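PDB 4FBC: protein synthesis inhibitor I from Hordeum vulgare, which is a plant member of the ribosome-inactivating protein family, named for its inhibition of protein synthesis. Local coordinates for residues F45-P50 against L222-K227. The protein carries 3 engineered substitutions. Residues are numbered along the deposited sequence; the frame is centred on the assembly and turned at random.
Sequences FSHNRP and LKTDVK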
loop_
_atom_site.group_PDB
_atom_site.type_symbol
_atom_site.label_atom_id
_atom_site.label_comp_id
_atom_site.label_asym_id
_atom_site.label_seq_id
_atom_site.Cartn_x
_atom_site.Cartn_y
_atom_site.Cartn_z
ATOM N N PHE A 45 17.246 -4.874 -5.558
ATOM C CA PHE A 45 16.710 -3.604 -6.036
ATOM C C PHE A 45 16.581 -3.678 -7.546
ATOM O O PHE A 45 17.232 -4.503 -8.184
ATOM C CB PHE A 45 17.685 -2.461 -5.716
ATOM C CG PHE A 45 17.734 -2.077 -4.277
ATOM C CD1 PHE A 45 18.424 -2.862 -3.357
ATOM C CD2 PHE A 45 17.153 -0.890 -3.851
ATOM C CE1 PHE A 45 18.491 -2.481 -2.013
ATOM C CE2 PHE A 45 17.208 -0.506 -2.511
ATOM C CZ PHE A 45 17.880 -1.309 -1.593
ATOM N N SER A 46 15.755 -2.804 -8.126
ATOM C CA SER A 46 15.676 -2.655 -9.582
ATOM C C SER A 46 15.749 -1.174 -9.902
ATOM O O SER A 46 14.888 -0.416 -9.456
ATOM C CB SER A 46 14.346 -3.206 -10.113
ATOM O OG SER A 46 14.276 -3.084 -11.531
ATOM N N HIS A 47 16.763 -0.772 -10.676
ATOM C CA HIS A 47 16.986 0.642 -11.017
ATOM C C HIS A 47 16.964 1.512 -9.764
ATOM O O HIS A 47 16.368 2.604 -9.742
ATOM C CB HIS A 47 15.951 1.115 -12.045
ATOM C CG HIS A 47 15.977 0.324 -13.317
ATOM N ND1 HIS A 47 16.397 0.856 -14.518
ATOM C CD2 HIS A 47 15.661 -0.969 -13.567
ATOM C CE1 HIS A 47 16.326 -0.073 -15.456
ATOM N NE2 HIS A 47 15.884 -1.188 -14.906
ATOM N N ASN A 48 17.619 1.006 -8.723
ATOM C CA ASN A 48 17.718 1.675 -7.425
ATOM C C ASN A 48 16.367 1.949 -6.755
ATOM O O ASN A 48 16.238 2.869 -5.941
ATOM C CB ASN A 48 18.557 2.959 -7.521
ATOM C CG ASN A 48 19.101 3.406 -6.172
ATOM O OD1 ASN A 48 19.187 2.611 -5.229
ATOM N ND2 ASN A 48 19.476 4.683 -6.072
ATOM N N ARG A 49 15.367 1.140 -7.097
ATOM C CA ARG A 49 14.100 1.153 -6.381
ATOM C C ARG A 49 14.007 -0.164 -5.624
ATOM O O ARG A 49 14.435 -1.206 -6.137
ATOM C CB ARG A 49 12.913 1.257 -7.345
ATOM C CG ARG A 49 12.877 2.528 -8.183
ATOM C CD ARG A 49 13.042 3.786 -7.326
ATOM N NE ARG A 49 12.089 3.834 -6.220
ATOM C CZ ARG A 49 12.278 4.519 -5.098
ATOM N NH1 ARG A 49 13.393 5.227 -4.939
ATOM N NH2 ARG A 49 11.359 4.502 -4.136
ATOM N N PRO A 50 13.442 -0.131 -4.409
ATOM C CA PRO A 50 13.360 -1.368 -3.622
ATOM C C PRO A 50 12.363 -2.387 -4.202
ATOM O O PRO A 50 11.377 -2.009 -4.846
ATOM C CB PRO A 50 12.903 -0.877 -2.244
ATOM C CG PRO A 50 12.106 0.369 -2.530
ATOM C CD PRO A 50 12.801 1.009 -3.731
ATOM N N LEU A 222 11.342 -5.207 -13.900
ATOM C CA LEU A 222 12.179 -6.367 -13.559
ATOM C C LEU A 222 12.759 -7.068 -14.788
ATOM O O LEU A 222 13.889 -7.565 -14.761
ATOM C CB LEU A 222 11.392 -7.371 -12.710
ATOM C CG LEU A 222 11.098 -6.914 -11.276
ATOM C CD1 LEU A 222 10.052 -7.809 -10.615
ATOM C CD2 LEU A 222 12.383 -6.904 -10.464
ATOM N N LYS A 223 11.980 -7.118 -15.862
ATOM C CA LYS A 223 12.439 -7.737 -17.104
ATOM C C LYS A 223 13.679 -7.061 -17.675
ATOM O O LYS A 223 14.522 -7.713 -18.298
ATOM C CB LYS A 223 11.308 -7.758 -18.138
ATOM C CG LYS A 223 10.237 -8.785 -17.827
ATOM C CD LYS A 223 9.105 -8.747 -18.828
ATOM C CE LYS A 223 8.047 -9.781 -18.468
ATOM N NZ LYS A 223 6.904 -9.778 -19.440
ATOM N N THR A 224 13.813 -5.759 -17.451
ATOM C CA THR A 224 14.959 -5.034 -17.994
ATOM C C THR A 224 16.270 -5.345 -17.263
ATOM O O THR A 224 17.363 -5.054 -17.770
ATOM C CB THR A 224 14.708 -3.496 -18.035
ATOM O OG1 THR A 224 14.638 -2.984 -16.699
ATOM C CG2 THR A 224 13.414 -3.179 -18.785
ATOM N N ASP A 225 16.165 -5.951 -16.082
ATOM C CA ASP A 225 17.353 -6.302 -15.299
ATOM C C ASP A 225 17.969 -7.639 -15.714
ATOM O O ASP A 225 19.129 -7.927 -15.391
ATOM C CB ASP A 225 17.018 -6.359 -13.808
ATOM C CG ASP A 225 16.515 -5.041 -13.268
ATOM O OD1 ASP A 225 16.927 -3.972 -13.788
ATOM O OD2 ASP A 225 15.721 -5.083 -12.300
ATOM N N VAL A 226 17.188 -8.457 -16.414
ATOM C CA VAL A 226 17.648 -9.781 -16.826
ATOM C C VAL A 226 18.822 -9.637 -17.789
ATOM O O VAL A 226 18.680 -9.037 -18.856
ATOM C CB VAL A 226 16.515 -10.583 -17.512
ATOM C CG1 VAL A 226 17.040 -11.920 -18.012
ATOM C CG2 VAL A 226 15.350 -10.799 -16.556
ATOM N N LYS A 227 19.988 -10.153 -17.403
ATOM C CA LYS A 227 21.161 -10.077 -18.272
ATOM C C LYS A 227 20.945 -10.970 -19.489
ATOM O O LYS A 227 20.554 -12.130 -19.349
ATOM C CB LYS A 227 22.442 -10.480 -17.528
ATOM C CG LYS A 227 22.853 -9.541 -16.382
ATOM C CD LYS A 227 22.759 -8.065 -16.776
ATOM C CE LYS A 227 23.799 -7.209 -16.045
ATOM N NZ LYS A 227 24.068 -7.681 -14.653
HETATM O O HOH W 1 18.743 -2.531 -11.949
#
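S46 and D225 meet through a short hydrogen bond in which OG of S46 donates to OD2 of D225 at 2.6 Å. The hydroxyl approaches the carboxylate from the side of its other oxygen, using the syn lone pair of OD2, and the serine torsion explains the reach: with OG anti to the backbone N (chi1 -179°), it extends toward helix 214-225. A water donates to OD1 of D225 and accepts from the backbone N of H47, so the carboxylate grips two consecutive residues, one directly and one through solvent. The imidazole of H47 meets T224 at about a right angle, its NE2 giving a hydrogen bond to OG1 at 2.8 Å. That bond is bent, with an N-H...O angle of 145°, and the oxygen is tilted out of the ring plane. OG1 of T224 is also hydrogen-bonded to the carbonyl of L221. OD1 of D225 comes within 3.2 Å of NE2 of H47 too, but the angle is too poor for a bond; ring and carboxylate planes lie 32° apart. Beside these polar bonds, CB of S46 packs on CD2 of L222 at 4.2 Å. S46 and H47 belong to a type I' turn joining strands 45-46 and 49-50, so this antiparallel hairpin is tied to the C-terminal part of helix 214-225, while H47 also rests against A248 and A252 of helix 248-254.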